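Side-chain contacts in cell division control protein 45 cdc45 putative (Entamoeba histolytica, PDB 6CC2), which probably serves, like other Cdc45 proteins, as a component of the replicative CMG helicase that unwinds DNA during chromosome replication: residues A[38-43]-A[384-389]; A[46-51]-A[195-200]; A[182-187]-A[226-231]; A[199-204]-A[231-236]. All coordinates share one frame; numbering follows the deposited sequence.

Contact 1: residues A[38-43]-A[384-389]. With EDO (1,2-ethanediol), chain J.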
loop_
_atom_site.group_PDB
_atom_site.type_symbol
_atom_site.label_atom_id
_atom_site.label_comp_id
_atom_site.label_asym_id
_atom_site.label_seq_id
_atom_site.Cartn_x
_atom_site.Cartn_y
_atom_site.Cartn_z
ATOM N N CYS A 38 -5.110 -0.319 11.426
ATOM C CA CYS A 38 -4.885 -1.032 12.674
ATOM C C CYS A 38 -4.714 -0.054 13.829
ATOM O O CYS A 38 -5.387 -0.167 14.861
ATOM C CB CYS A 38 -3.670 -1.952 12.514
ATOM S SG CYS A 38 -3.258 -2.932 13.979
ATOM N N TYR A 39 -3.855 0.948 13.648
ATOM C CA TYR A 39 -3.709 1.988 14.653
ATOM C C TYR A 39 -5.055 2.614 15.010
ATOM O O TYR A 39 -5.359 2.832 16.182
ATOM C CB TYR A 39 -2.765 3.080 14.158
ATOM C CG TYR A 39 -2.547 4.159 15.181
ATOM C CD1 TYR A 39 -3.407 5.259 15.249
ATOM C CD2 TYR A 39 -1.533 4.078 16.108
ATOM C CE1 TYR A 39 -3.246 6.235 16.191
ATOM C CE2 TYR A 39 -1.365 5.052 17.051
ATOM C CZ TYR A 39 -2.226 6.127 17.100
ATOM O OH TYR A 39 -2.064 7.120 18.060
ATOM N N LYS A 40 -5.852 2.965 13.996
ATOM C CA LYS A 40 -7.135 3.630 14.236
ATOM C C LYS A 40 -8.046 2.770 15.104
ATOM O O LYS A 40 -8.621 3.253 16.097
ATOM C CB LYS A 40 -7.805 3.941 12.878
ATOM C CG LYS A 40 -9.201 4.546 12.958
ATOM C CD LYS A 40 -9.193 5.871 13.668
ATOM C CE LYS A 40 -10.564 6.520 13.658
ATOM N NZ LYS A 40 -10.547 7.847 14.373
ATOM N N ILE A 41 -8.165 1.486 14.763
ATOM C CA ILE A 41 -9.076 0.605 15.493
ATOM C C ILE A 41 -8.608 0.410 16.932
ATOM O O ILE A 41 -9.400 0.472 17.879
ATOM C CB ILE A 41 -9.215 -0.736 14.735
ATOM C CG1 ILE A 41 -9.965 -0.495 13.426
ATOM C CG2 ILE A 41 -9.949 -1.758 15.583
ATOM C CD1 ILE A 41 -10.107 -1.738 12.534
ATOM N N LEU A 42 -7.306 0.152 17.120
ATOM C CA LEU A 42 -6.769 0.097 18.472
ATOM C C LEU A 42 -6.995 1.413 19.201
ATOM O O LEU A 42 -7.346 1.434 20.396
ATOM C CB LEU A 42 -5.289 -0.246 18.451
ATOM C CG LEU A 42 -4.950 -1.632 17.893
ATOM C CD1 LEU A 42 -3.435 -1.713 17.670
ATOM C CD2 LEU A 42 -5.431 -2.746 18.792
ATOM N N SER A 43 -6.770 2.535 18.517
ATOM C CA SER A 43 -6.873 3.816 19.203
ATOM C C SER A 43 -8.297 4.104 19.647
ATOM O O SER A 43 -8.503 4.775 20.659
ATOM C CB SER A 43 -6.348 4.936 18.309
ATOM O OG SER A 43 -7.251 5.173 17.239
ATOM N N LEU A 384 -7.659 11.622 7.295
ATOM C CA LEU A 384 -8.577 11.293 6.201
ATOM C C LEU A 384 -9.353 10.015 6.511
ATOM O O LEU A 384 -10.579 9.958 6.331
ATOM C CB LEU A 384 -7.837 11.190 4.873
ATOM C CG LEU A 384 -8.728 10.860 3.676
ATOM C CD1 LEU A 384 -9.919 11.812 3.598
ATOM C CD2 LEU A 384 -7.932 10.878 2.340
ATOM N N LEU A 385 -8.658 8.973 6.967
ATOM C CA LEU A 385 -9.333 7.735 7.347
ATOM C C LEU A 385 -10.464 8.017 8.324
ATOM O O LEU A 385 -11.556 7.432 8.223
ATOM C CB LEU A 385 -8.321 6.762 7.964
ATOM C CG LEU A 385 -8.862 5.423 8.432
ATOM C CD1 LEU A 385 -9.287 4.562 7.244
ATOM C CD2 LEU A 385 -7.775 4.729 9.251
ATOM N N SER A 386 -10.234 8.933 9.266
ATOM C CA SER A 386 -11.193 9.221 10.309
ATOM C C SER A 386 -12.338 10.107 9.848
ATOM O O SER A 386 -13.252 10.365 10.648
ATOM C CB SER A 386 -10.489 9.906 11.498
ATOM O OG SER A 386 -9.474 9.079 12.059
ATOM N N SER A 387 -12.322 10.574 8.611
ATOM C CA SER A 387 -13.341 11.508 8.166
ATOM C C SER A 387 -14.734 10.901 8.262
ATOM O O SER A 387 -14.949 9.733 7.914
ATOM C CB SER A 387 -13.082 11.944 6.716
ATOM O OG SER A 387 -14.074 12.903 6.356
ATOM N N THR A 388 -15.679 11.719 8.717
ATOM C CA THR A 388 -17.096 11.390 8.698
ATOM C C THR A 388 -17.833 12.112 7.586
ATOM O O THR A 388 -19.053 12.028 7.522
ATOM C CB THR A 388 -17.738 11.720 10.046
ATOM O OG1 THR A 388 -17.627 13.121 10.280
ATOM C CG2 THR A 388 -17.042 10.948 11.171
ATOM N N THR A 389 -17.114 12.788 6.690
ATOM C CA THR A 389 -17.702 13.512 5.578
ATOM C C THR A 389 -17.005 13.101 4.279
ATOM O O THR A 389 -15.910 12.548 4.286
ATOM C CB THR A 389 -17.597 15.019 5.797
ATOM O OG1 THR A 389 -16.223 15.383 5.968
ATOM C CG2 THR A 389 -18.371 15.435 7.056
HETATM C C1 EDO J . -4.983 9.427 17.921
HETATM O O1 EDO J . -3.889 8.788 18.593
HETATM C C2 EDO J . -6.289 8.807 18.396
HETATM O O2 EDO J . -6.367 8.887 19.827
#

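Contact 2: residues A[46-51]-A[195-200]. With EDO (1,2-ethanediol), chain J; EDO (1,2-ethanediol), chain B.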
loop_
_atom_site.group_PDB
_atom_site.type_symbol
_atom_site.label_atom_id
_atom_site.label_comp_id
_atom_site.label_asym_id
_atom_site.label_seq_id
_atom_site.Cartn_x
_atom_site.Cartn_y
_atom_site.Cartn_z
ATOM N N PHE A 46 -8.647 2.222 22.887
ATOM C CA PHE A 46 -7.845 2.895 23.907
ATOM C C PHE A 46 -8.496 4.190 24.369
ATOM O O PHE A 46 -8.541 4.467 25.579
ATOM C CB PHE A 46 -6.445 3.184 23.366
ATOM C CG PHE A 46 -5.634 1.966 23.038
ATOM C CD1 PHE A 46 -6.011 0.706 23.478
ATOM C CD2 PHE A 46 -4.485 2.084 22.263
ATOM C CE1 PHE A 46 -5.254 -0.403 23.166
ATOM C CE2 PHE A 46 -3.728 0.973 21.964
ATOM C CZ PHE A 46 -4.111 -0.265 22.436
ATOM N N GLU A 47 -9.011 4.994 23.435
ATOM C CA GLU A 47 -9.694 6.229 23.803
ATOM C C GLU A 47 -10.861 5.953 24.743
ATOM O O GLU A 47 -11.018 6.614 25.779
ATOM C CB GLU A 47 -10.196 6.952 22.556
ATOM C CG GLU A 47 -9.126 7.594 21.699
ATOM C CD GLU A 47 -9.683 8.107 20.379
ATOM O OE1 GLU A 47 -10.894 8.410 20.316
ATOM O OE2 GLU A 47 -8.913 8.198 19.400
ATOM N N LYS A 48 -11.696 4.972 24.396
ATOM C CA LYS A 48 -12.879 4.686 25.201
ATOM C C LYS A 48 -12.507 4.251 26.610
ATOM O O LYS A 48 -13.264 4.496 27.550
ATOM C CB LYS A 48 -13.722 3.611 24.508
ATOM C CG LYS A 48 -15.201 3.677 24.826
ATOM C CD LYS A 48 -16.039 3.642 23.555
ATOM C CE LYS A 48 -15.930 4.947 22.781
ATOM N NZ LYS A 48 -16.633 4.878 21.471
ATOM N N ASP A 49 -11.337 3.644 26.789
ATOM C CA ASP A 49 -10.891 3.159 28.087
ATOM C C ASP A 49 -9.908 4.105 28.780
ATOM O O ASP A 49 -9.381 3.769 29.845
ATOM C CB ASP A 49 -10.256 1.777 27.940
ATOM C CG ASP A 49 -11.272 0.693 27.664
ATOM O OD1 ASP A 49 -12.254 0.593 28.439
ATOM O OD2 ASP A 49 -11.080 -0.060 26.675
ATOM N N GLY A 50 -9.648 5.273 28.199
ATOM C CA GLY A 50 -8.777 6.241 28.830
ATOM C C GLY A 50 -7.316 5.864 28.831
ATOM O O GLY A 50 -6.567 6.343 29.694
ATOM N N LEU A 51 -6.884 5.027 27.895
ATOM C CA LEU A 51 -5.508 4.546 27.850
ATOM C C LEU A 51 -4.667 5.511 27.022
ATOM O O LEU A 51 -4.926 5.696 25.828
ATOM C CB LEU A 51 -5.432 3.142 27.266
ATOM C CG LEU A 51 -5.820 1.981 28.172
ATOM C CD1 LEU A 51 -7.144 2.236 28.831
ATOM C CD2 LEU A 51 -5.850 0.688 27.393
ATOM N N LYS A 195 -15.990 -4.899 22.265
ATOM C CA LYS A 195 -15.708 -3.473 22.124
ATOM C C LYS A 195 -15.902 -3.001 20.694
ATOM O O LYS A 195 -15.431 -1.914 20.329
ATOM C CB LYS A 195 -14.274 -3.165 22.587
ATOM C CG LYS A 195 -13.971 -3.663 24.006
ATOM C CD LYS A 195 -12.494 -3.460 24.351
ATOM C CE LYS A 195 -12.251 -2.135 25.035
ATOM N NZ LYS A 195 -12.805 -2.126 26.423
ATOM N N VAL A 196 -16.549 -3.798 19.851
ATOM C CA VAL A 196 -16.657 -3.435 18.452
ATOM C C VAL A 196 -17.611 -2.259 18.286
ATOM O O VAL A 196 -18.677 -2.196 18.922
ATOM C CB VAL A 196 -17.080 -4.652 17.611
ATOM C CG1 VAL A 196 -18.410 -5.186 18.021
ATOM C CG2 VAL A 196 -17.092 -4.276 16.126
ATOM N N GLU A 197 -17.185 -1.285 17.487
ATOM C CA GLU A 197 -18.037 -0.231 16.960
ATOM C C GLU A 197 -18.175 -0.449 15.457
ATOM O O GLU A 197 -17.203 -0.780 14.775
ATOM C CB GLU A 197 -17.436 1.145 17.243
ATOM C CG GLU A 197 -17.228 1.416 18.727
ATOM C CD GLU A 197 -16.367 2.636 18.978
ATOM O OE1 GLU A 197 -15.300 2.489 19.606
ATOM O OE2 GLU A 197 -16.760 3.738 18.546
ATOM N N ASN A 198 -19.387 -0.296 14.931
ATOM C CA ASN A 198 -19.611 -0.766 13.567
ATOM C C ASN A 198 -18.795 0.019 12.529
ATOM O O ASN A 198 -18.495 -0.530 11.481
ATOM C CB ASN A 198 -21.088 -0.754 13.237
ATOM C CG ASN A 198 -21.832 -1.881 13.927
ATOM O OD1 ASN A 198 -21.276 -2.553 14.802
ATOM N ND2 ASN A 198 -23.082 -2.082 13.567
ATOM N N ASP A 199 -18.363 1.252 12.851
ATOM C CA ASP A 199 -17.467 1.974 11.946
ATOM C C ASP A 199 -16.163 1.212 11.704
ATOM O O ASP A 199 -15.491 1.422 10.684
ATOM C CB ASP A 199 -17.141 3.352 12.525
ATOM C CG ASP A 199 -18.088 4.429 12.050
ATOM O OD1 ASP A 199 -18.753 4.235 11.012
ATOM O OD2 ASP A 199 -18.153 5.481 12.712
HETATM N N MSE A 200 -15.753 0.367 12.651
HETATM C CA MSE A 200 -14.523 -0.402 12.483
HETATM C C MSE A 200 -14.555 -1.273 11.217
HETATM O O MSE A 200 -13.510 -1.605 10.655
HETATM C CB MSE A 200 -14.285 -1.274 13.699
HETATM C CG MSE A 200 -13.957 -0.504 14.950
HETATM SE SE MSE A 200 -13.824 -1.676 16.473
HETATM C CE MSE A 200 -13.215 -0.357 17.740
HETATM C C1 EDO J . -4.983 9.427 17.921
HETATM O O1 EDO J . -3.889 8.788 18.593
HETATM C C2 EDO J . -6.289 8.807 18.396
HETATM O O2 EDO J . -6.367 8.887 19.827
HETATM C C1 EDO B . -24.247 -0.767 8.862
HETATM O O1 EDO B . -24.344 -1.855 8.176
HETATM C C2 EDO B . -23.928 -1.131 10.312
HETATM O O2 EDO B . -24.097 0.033 11.086
#

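Contact 3: residues A[182-187]-A[226-231]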
loop_
_atom_site.group_PDB
_atom_site.type_symbol
_atom_site.label_atom_id
_atom_site.label_comp_id
_atom_site.label_asym_id
_atom_site.label_seq_id
_atom_site.Cartn_x
_atom_site.Cartn_y
_atom_site.Cartn_z
ATOM N N VAL A 182 -3.655 -6.367 9.014
ATOM C CA VAL A 182 -3.412 -5.972 10.404
ATOM C C VAL A 182 -4.623 -5.237 10.979
ATOM O O VAL A 182 -4.919 -5.324 12.192
ATOM C CB VAL A 182 -2.122 -5.150 10.552
ATOM C CG1 VAL A 182 -0.903 -6.023 10.228
ATOM C CG2 VAL A 182 -2.131 -3.891 9.640
ATOM N N GLY A 183 -5.340 -4.497 10.155
ATOM C CA GLY A 183 -6.606 -3.928 10.596
ATOM C C GLY A 183 -7.632 -4.976 10.961
ATOM O O GLY A 183 -8.418 -4.789 11.898
ATOM N N ARG A 184 -7.632 -6.100 10.247
ATOM C CA ARG A 184 -8.547 -7.184 10.561
ATOM C C ARG A 184 -8.248 -7.780 11.936
ATOM O O ARG A 184 -9.168 -8.148 12.678
ATOM C CB ARG A 184 -8.454 -8.257 9.471
ATOM C CG ARG A 184 -9.148 -9.523 9.782
ATOM C CD ARG A 184 -10.669 -9.368 9.802
ATOM N NE ARG A 184 -11.318 -10.678 9.823
ATOM C CZ ARG A 184 -11.693 -11.347 8.735
ATOM N NH1 ARG A 184 -11.513 -10.826 7.528
ATOM N NH2 ARG A 184 -12.262 -12.532 8.854
ATOM N N VAL A 185 -6.964 -7.874 12.297
ATOM C CA VAL A 185 -6.602 -8.379 13.616
ATOM C C VAL A 185 -7.101 -7.431 14.701
ATOM O O VAL A 185 -7.604 -7.871 15.742
ATOM C CB VAL A 185 -5.083 -8.594 13.716
ATOM C CG1 VAL A 185 -4.695 -8.966 15.162
ATOM C CG2 VAL A 185 -4.627 -9.676 12.767
ATOM N N ALA A 186 -6.953 -6.119 14.488
ATOM C CA ALA A 186 -7.455 -5.162 15.475
ATOM C C ALA A 186 -8.966 -5.299 15.634
ATOM O O ALA A 186 -9.489 -5.280 16.768
ATOM C CB ALA A 186 -7.081 -3.738 15.079
ATOM N N LEU A 187 -9.676 -5.464 14.521
ATOM C CA LEU A 187 -11.116 -5.721 14.555
ATOM C C LEU A 187 -11.423 -6.998 15.318
ATOM O O LEU A 187 -12.393 -7.056 16.092
ATOM C CB LEU A 187 -11.677 -5.814 13.135
ATOM C CG LEU A 187 -13.151 -6.199 13.021
ATOM C CD1 LEU A 187 -14.077 -5.122 13.612
ATOM C CD2 LEU A 187 -13.488 -6.451 11.533
ATOM N N ILE A 226 -14.528 -9.593 2.524
ATOM C CA ILE A 226 -15.795 -8.884 2.413
ATOM C C ILE A 226 -16.932 -9.747 2.949
ATOM O O ILE A 226 -17.826 -9.262 3.653
ATOM C CB ILE A 226 -16.036 -8.458 0.953
ATOM C CG1 ILE A 226 -14.901 -7.554 0.489
ATOM C CG2 ILE A 226 -17.381 -7.783 0.805
ATOM C CD1 ILE A 226 -14.671 -6.322 1.396
ATOM N N GLN A 227 -16.932 -11.043 2.614
ATOM C CA GLN A 227 -17.993 -11.924 3.091
ATOM C C GLN A 227 -18.033 -11.954 4.619
ATOM O O GLN A 227 -19.111 -12.097 5.208
ATOM C CB GLN A 227 -17.813 -13.337 2.540
ATOM C CG GLN A 227 -18.958 -14.274 2.860
ATOM C CD GLN A 227 -20.245 -13.871 2.170
ATOM O OE1 GLN A 227 -20.251 -13.565 0.975
ATOM N NE2 GLN A 227 -21.340 -13.851 2.920
ATOM N N TYR A 228 -16.877 -11.852 5.270
ATOM C CA TYR A 228 -16.852 -11.782 6.734
ATOM C C TYR A 228 -17.579 -10.540 7.226
ATOM O O TYR A 228 -18.368 -10.611 8.190
ATOM C CB TYR A 228 -15.414 -11.790 7.240
ATOM C CG TYR A 228 -15.286 -11.829 8.751
ATOM C CD1 TYR A 228 -15.545 -13.003 9.443
ATOM C CD2 TYR A 228 -14.884 -10.721 9.467
ATOM C CE1 TYR A 228 -15.438 -13.067 10.817
ATOM C CE2 TYR A 228 -14.747 -10.785 10.853
ATOM C CZ TYR A 228 -15.033 -11.954 11.508
ATOM O OH TYR A 228 -14.919 -12.034 12.886
ATOM N N PHE A 229 -17.347 -9.399 6.560
ATOM C CA PHE A 229 -18.041 -8.173 6.939
ATOM C C PHE A 229 -19.536 -8.297 6.669
ATOM O O PHE A 229 -20.358 -7.846 7.468
ATOM C CB PHE A 229 -17.489 -6.978 6.176
ATOM C CG PHE A 229 -15.991 -6.820 6.248
ATOM C CD1 PHE A 229 -15.286 -7.195 7.370
ATOM C CD2 PHE A 229 -15.311 -6.270 5.189
ATOM C CE1 PHE A 229 -13.903 -7.054 7.412
ATOM C CE2 PHE A 229 -13.919 -6.107 5.221
ATOM C CZ PHE A 229 -13.231 -6.499 6.333
ATOM N N ILE A 230 -19.902 -8.886 5.525
ATOM C CA ILE A 230 -21.317 -9.082 5.194
ATOM C C ILE A 230 -22.004 -9.924 6.252
ATOM O O ILE A 230 -23.147 -9.643 6.650
ATOM C CB ILE A 230 -21.464 -9.730 3.800
ATOM C CG1 ILE A 230 -21.068 -8.729 2.704
ATOM C CG2 ILE A 230 -22.873 -10.228 3.599
ATOM C CD1 ILE A 230 -20.955 -9.358 1.319
ATOM N N ASP A 231 -21.342 -10.999 6.697
ATOM C CA ASP A 231 -21.923 -11.890 7.676
ATOM C C ASP A 231 -22.125 -11.173 9.008
ATOM O O ASP A 231 -23.176 -11.305 9.636
ATOM C CB ASP A 231 -21.028 -13.120 7.879
ATOM C CG ASP A 231 -21.065 -14.094 6.691
ATOM O OD1 ASP A 231 -21.881 -13.908 5.774
ATOM O OD2 ASP A 231 -20.261 -15.053 6.682
#

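Contact 4: residues A[199-204]-A[231-236]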
loop_
_atom_site.group_PDB
_atom_site.type_symbol
_atom_site.label_atom_id
_atom_site.label_comp_id
_atom_site.label_asym_id
_atom_site.label_seq_id
_atom_site.Cartn_x
_atom_site.Cartn_y
_atom_site.Cartn_z
ATOM N N ASP A 199 -18.363 1.252 12.851
ATOM C CA ASP A 199 -17.467 1.974 11.946
ATOM C C ASP A 199 -16.163 1.212 11.704
ATOM O O ASP A 199 -15.491 1.422 10.684
ATOM C CB ASP A 199 -17.141 3.352 12.525
ATOM C CG ASP A 199 -18.088 4.429 12.050
ATOM O OD1 ASP A 199 -18.753 4.235 11.012
ATOM O OD2 ASP A 199 -18.153 5.481 12.712
HETATM N N MSE A 200 -15.753 0.367 12.651
HETATM C CA MSE A 200 -14.523 -0.402 12.483
HETATM C C MSE A 200 -14.555 -1.273 11.217
HETATM O O MSE A 200 -13.510 -1.605 10.655
HETATM C CB MSE A 200 -14.285 -1.274 13.699
HETATM C CG MSE A 200 -13.957 -0.504 14.950
HETATM SE SE MSE A 200 -13.824 -1.676 16.473
HETATM C CE MSE A 200 -13.215 -0.357 17.740
ATOM N N TYR A 201 -15.740 -1.629 10.738
ATOM C CA TYR A 201 -15.816 -2.423 9.511
ATOM C C TYR A 201 -15.456 -1.602 8.272
ATOM O O TYR A 201 -14.852 -2.124 7.322
ATOM C CB TYR A 201 -17.208 -3.041 9.370
ATOM C CG TYR A 201 -17.402 -4.219 10.314
ATOM C CD1 TYR A 201 -17.056 -5.504 9.913
ATOM C CD2 TYR A 201 -17.886 -4.041 11.608
ATOM C CE1 TYR A 201 -17.209 -6.584 10.771
ATOM C CE2 TYR A 201 -18.052 -5.117 12.464
ATOM C CZ TYR A 201 -17.711 -6.387 12.033
ATOM O OH TYR A 201 -17.859 -7.455 12.893
ATOM N N TRP A 202 -15.850 -0.326 8.236
ATOM C CA TRP A 202 -15.388 0.575 7.180
ATOM C C TRP A 202 -13.870 0.658 7.162
ATOM O O TRP A 202 -13.232 0.512 6.113
ATOM C CB TRP A 202 -16.005 1.953 7.407
ATOM C CG TRP A 202 -15.499 3.076 6.557
ATOM C CD1 TRP A 202 -14.948 4.249 7.002
ATOM C CD2 TRP A 202 -15.530 3.164 5.131
ATOM N NE1 TRP A 202 -14.674 5.077 5.951
ATOM C CE2 TRP A 202 -15.000 4.427 4.781
ATOM C CE3 TRP A 202 -15.993 2.320 4.111
ATOM C CZ2 TRP A 202 -14.895 4.851 3.453
ATOM C CZ3 TRP A 202 -15.870 2.735 2.799
ATOM C CH2 TRP A 202 -15.330 3.991 2.479
ATOM N N TYR A 203 -13.267 0.885 8.333
ATOM C CA TYR A 203 -11.802 0.950 8.398
ATOM C C TYR A 203 -11.200 -0.383 7.985
ATOM O O TYR A 203 -10.272 -0.434 7.181
ATOM C CB TYR A 203 -11.383 1.349 9.813
ATOM C CG TYR A 203 -11.981 2.677 10.266
ATOM C CD1 TYR A 203 -12.210 3.703 9.378
ATOM C CD2 TYR A 203 -12.313 2.883 11.599
ATOM C CE1 TYR A 203 -12.768 4.911 9.785
ATOM C CE2 TYR A 203 -12.871 4.085 12.028
ATOM C CZ TYR A 203 -13.093 5.097 11.106
ATOM O OH TYR A 203 -13.638 6.289 11.487
ATOM N N ALA A 204 -11.736 -1.488 8.512
ATOM C CA ALA A 204 -11.193 -2.788 8.145
ATOM C C ALA A 204 -11.336 -3.046 6.651
ATOM O O ALA A 204 -10.452 -3.671 6.027
ATOM C CB ALA A 204 -11.894 -3.897 8.944
ATOM N N ASP A 231 -21.342 -10.999 6.697
ATOM C CA ASP A 231 -21.923 -11.890 7.676
ATOM C C ASP A 231 -22.125 -11.173 9.008
ATOM O O ASP A 231 -23.176 -11.305 9.636
ATOM C CB ASP A 231 -21.028 -13.120 7.879
ATOM C CG ASP A 231 -21.065 -14.094 6.691
ATOM O OD1 ASP A 231 -21.881 -13.908 5.774
ATOM O OD2 ASP A 231 -20.261 -15.053 6.682
ATOM N N ASN A 232 -21.120 -10.411 9.451
ATOM C CA ASN A 232 -21.228 -9.812 10.778
ATOM C C ASN A 232 -22.161 -8.603 10.805
ATOM O O ASN A 232 -22.761 -8.316 11.861
ATOM C CB ASN A 232 -19.852 -9.426 11.294
ATOM C CG ASN A 232 -19.093 -10.616 11.839
ATOM O OD1 ASN A 232 -19.288 -11.018 12.985
ATOM N ND2 ASN A 232 -18.238 -11.204 11.007
ATOM N N LEU A 233 -22.317 -7.913 9.689
ATOM C CA LEU A 233 -23.245 -6.798 9.581
ATOM C C LEU A 233 -24.578 -7.197 8.975
ATOM O O LEU A 233 -25.463 -6.344 8.854
ATOM C CB LEU A 233 -22.635 -5.670 8.754
ATOM C CG LEU A 233 -21.414 -4.971 9.372
ATOM C CD1 LEU A 233 -20.775 -4.030 8.412
ATOM C CD2 LEU A 233 -21.834 -4.233 10.631
ATOM N N GLN A 234 -24.754 -8.474 8.627
ATOM C CA GLN A 234 -25.989 -8.989 8.045
ATOM C C GLN A 234 -26.420 -8.172 6.823
ATOM O O GLN A 234 -27.574 -7.758 6.688
ATOM C CB GLN A 234 -27.095 -9.045 9.105
ATOM C CG GLN A 234 -26.883 -10.144 10.124
ATOM C CD GLN A 234 -26.960 -11.533 9.507
ATOM O OE1 GLN A 234 -28.017 -11.979 9.099
ATOM N NE2 GLN A 234 -25.813 -12.205 9.415
ATOM N N LEU A 235 -25.486 -7.972 5.914
ATOM C CA LEU A 235 -25.739 -7.257 4.675
ATOM C C LEU A 235 -26.060 -8.241 3.548
ATOM O O LEU A 235 -25.930 -9.460 3.688
ATOM C CB LEU A 235 -24.545 -6.396 4.294
ATOM C CG LEU A 235 -24.121 -5.330 5.317
ATOM C CD1 LEU A 235 -22.836 -4.669 4.892
ATOM C CD2 LEU A 235 -25.235 -4.315 5.499
ATOM N N GLU A 236 -26.540 -7.691 2.445
ATOM C CA GLU A 236 -26.721 -8.420 1.196
ATOM C C GLU A 236 -25.853 -7.769 0.124
ATOM O O GLU A 236 -25.656 -6.550 0.125
ATOM C CB GLU A 236 -28.182 -8.420 0.755
ATOM C CG GLU A 236 -29.115 -9.177 1.688
ATOM C CD GLU A 236 -30.560 -9.130 1.230
ATOM O OE1 GLU A 236 -30.871 -8.323 0.326
ATOM O OE2 GLU A 236 -31.383 -9.900 1.771
#

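Contact 1: residues A[38-43]-A[384-389]
Lys40 reaches from helix 33-48 to Leu385 and Ser386 at the C-terminal end of helix 374-385. The first helix packs against strand 53-57 of the parallel sheet in what is probably the RecJ-like (DHH) fold of the Cdc45 family, so the contact ties this sheet layer to a helix more than 300 residues further on. The Lys40 chain starts with CG anti to the backbone N (chi1 176°), bends once at chi2 (62°) and then runs straight to the amine. Its foot and its end meet different residues. Near the backbone, Lys40 and Leu385 run alongside each other, pointing opposite ways, with Leu385 CD2 3.7 Å from Lys40 CB and slightly farther from Lys40 CG. Beyond the bend, CE and NZ come up to the hydroxyl of Ser386. Its OG is also hydrogen-bonded to Phe382 O, in the last turn of helix 374-385; donating there, it can accept from the lysine, and the two bonds fix its rotation. Tyr203 of helix 199-213 touches both Lys40 and Leu385. The polar link is the bond from Lys40 NZ to Ser386 OG, 2.8 Å long.

Contact 2: residues A[46-51]-A[195-200]
Two salt bridges, Lys48 with Glu197 and Asp49 with Lys195, join the C-terminal end of helix 33-48 to the connection between helices 182-192 and 199-213 at the protein surface. The helix ends in a Schellman motif: Gly50 takes positive phi, Leu51 N bonds to Phe46 O and Gly50 N to Glu47 O. Lys48 and Asp49, just before the glycine, carry opposite charges, and the connection offers Lys195 and Glu197, paired with them in reverse order along the chain. In both pairs the side chains reach toward each other across the gap. Lys48, bent at chi2 and chi3, brings its amine to the Glu197 carboxylate, with Lys48 NZ 3.1 Å from Glu197 OE2 and 3.3 Å from Glu197 OE1. The hydrogen bond to OE2 is weak. On the other bridge, Lys195 NZ lies 2.7 Å from Asp49 OD2, but the position of OD2 is less certain and the bond is again weak. Tyr12 OH is hydrogen-bonded to the same OD2, and Arg16 comes close to the lysine amine beside it. With near-equal distances to two oxygens and weak directional bonding, the Lys48 bridge probably rests more on charge than on a precise hydrogen-bond geometry.

Contact 3: residues A[182-187]-A[226-231]
A cation-pi stack of Arg184 on Tyr228, backed by the apolar pair Leu187 and Phe229, connects helix 182-192 with helix 219-233. The two short segments run in roughly the same direction, 25° apart. Their axes stay 13.1 Å from each other, so the backbones remain apart and side chains alone bridge the gap, while Leu187 and Phe229 also pack on helix 199-213. With chi1 near 180° (170°) and a bend at chi2, the Arg184 chain lays its guanidinium over one face of the Tyr228 ring. The planes are only 10° apart and their centres 3.8 Å. The overlap is displaced toward the rim, with Arg184 NH2 3.1 Å from Tyr228 CG. One turn further along helix 182-192, Leu187 CD2 meets Phe229 CE1 at 4.2 Å as the side chains cross obliquely. Glu180 forms a long, weak ion pair with Arg184 NE. Stacked flat, the guanidinium gives its face to the aromatic electrons while its N-H groups point outward around its edge, so the charge is probably stabilised without spending a hydrogen bond on the ring.

Contact 4: residues A[199-204]-A[231-236]
Asp231 O, just ahead of the Asn232-Leu233 pair that packs on Tyr201, accepts a 2.8 Å bond from Gln234 NE2, on a lone pair and in the carbonyl plane, plus a weak one from Gln234 N. This belongs to the Schellman motif ending helix 219-233: Gln234 has positive phi, and Leu235 N returns to Ile230 O. At that end the helix packs on Tyr201 of helix 199-213. Leu233 lies over one face of the Tyr201 ring in a CH-pi contact, its CG 4.3 Å from the ring centroid and 13° off the normal. The two side chains overlap head to tail, which sets Leu233 CD1 3.8 Å from Tyr201 CB, at the foot of the ring. Asn232 instead meets the phenolic end, crossing Tyr201 at about a right angle. Its amide is bonded elsewhere, ND2 to Tyr228 O and OD1 to Lys191 NZ, and the methylene makes the closest approach: Asn232 CB lies 3.2 Å from Tyr201 OH.

From the N terminus, helix 33-48 starts two loops. Contact 1 closes the longer, from 38-43 to 384-389, and the other three contacts nest inside it. Contact 2 runs from the end of that helix to 195-200. Contact 3 begins within this loop, at 182-187, and ends beyond it at 226-231, so the two cross. Contact 4 starts on Asp199 and Met200, where contact 2 ends, and crosses contact 3, sharing Asp231 with it. Helices 182-192 and 199-213 are thereby tied to helix 219-233, the connection between the first two to helix 33-48, and helix 33-48 to helix 374-385. Leu187 of contact 3 touches Met200 and Tyr201, while Tyr203 packs against contact 1.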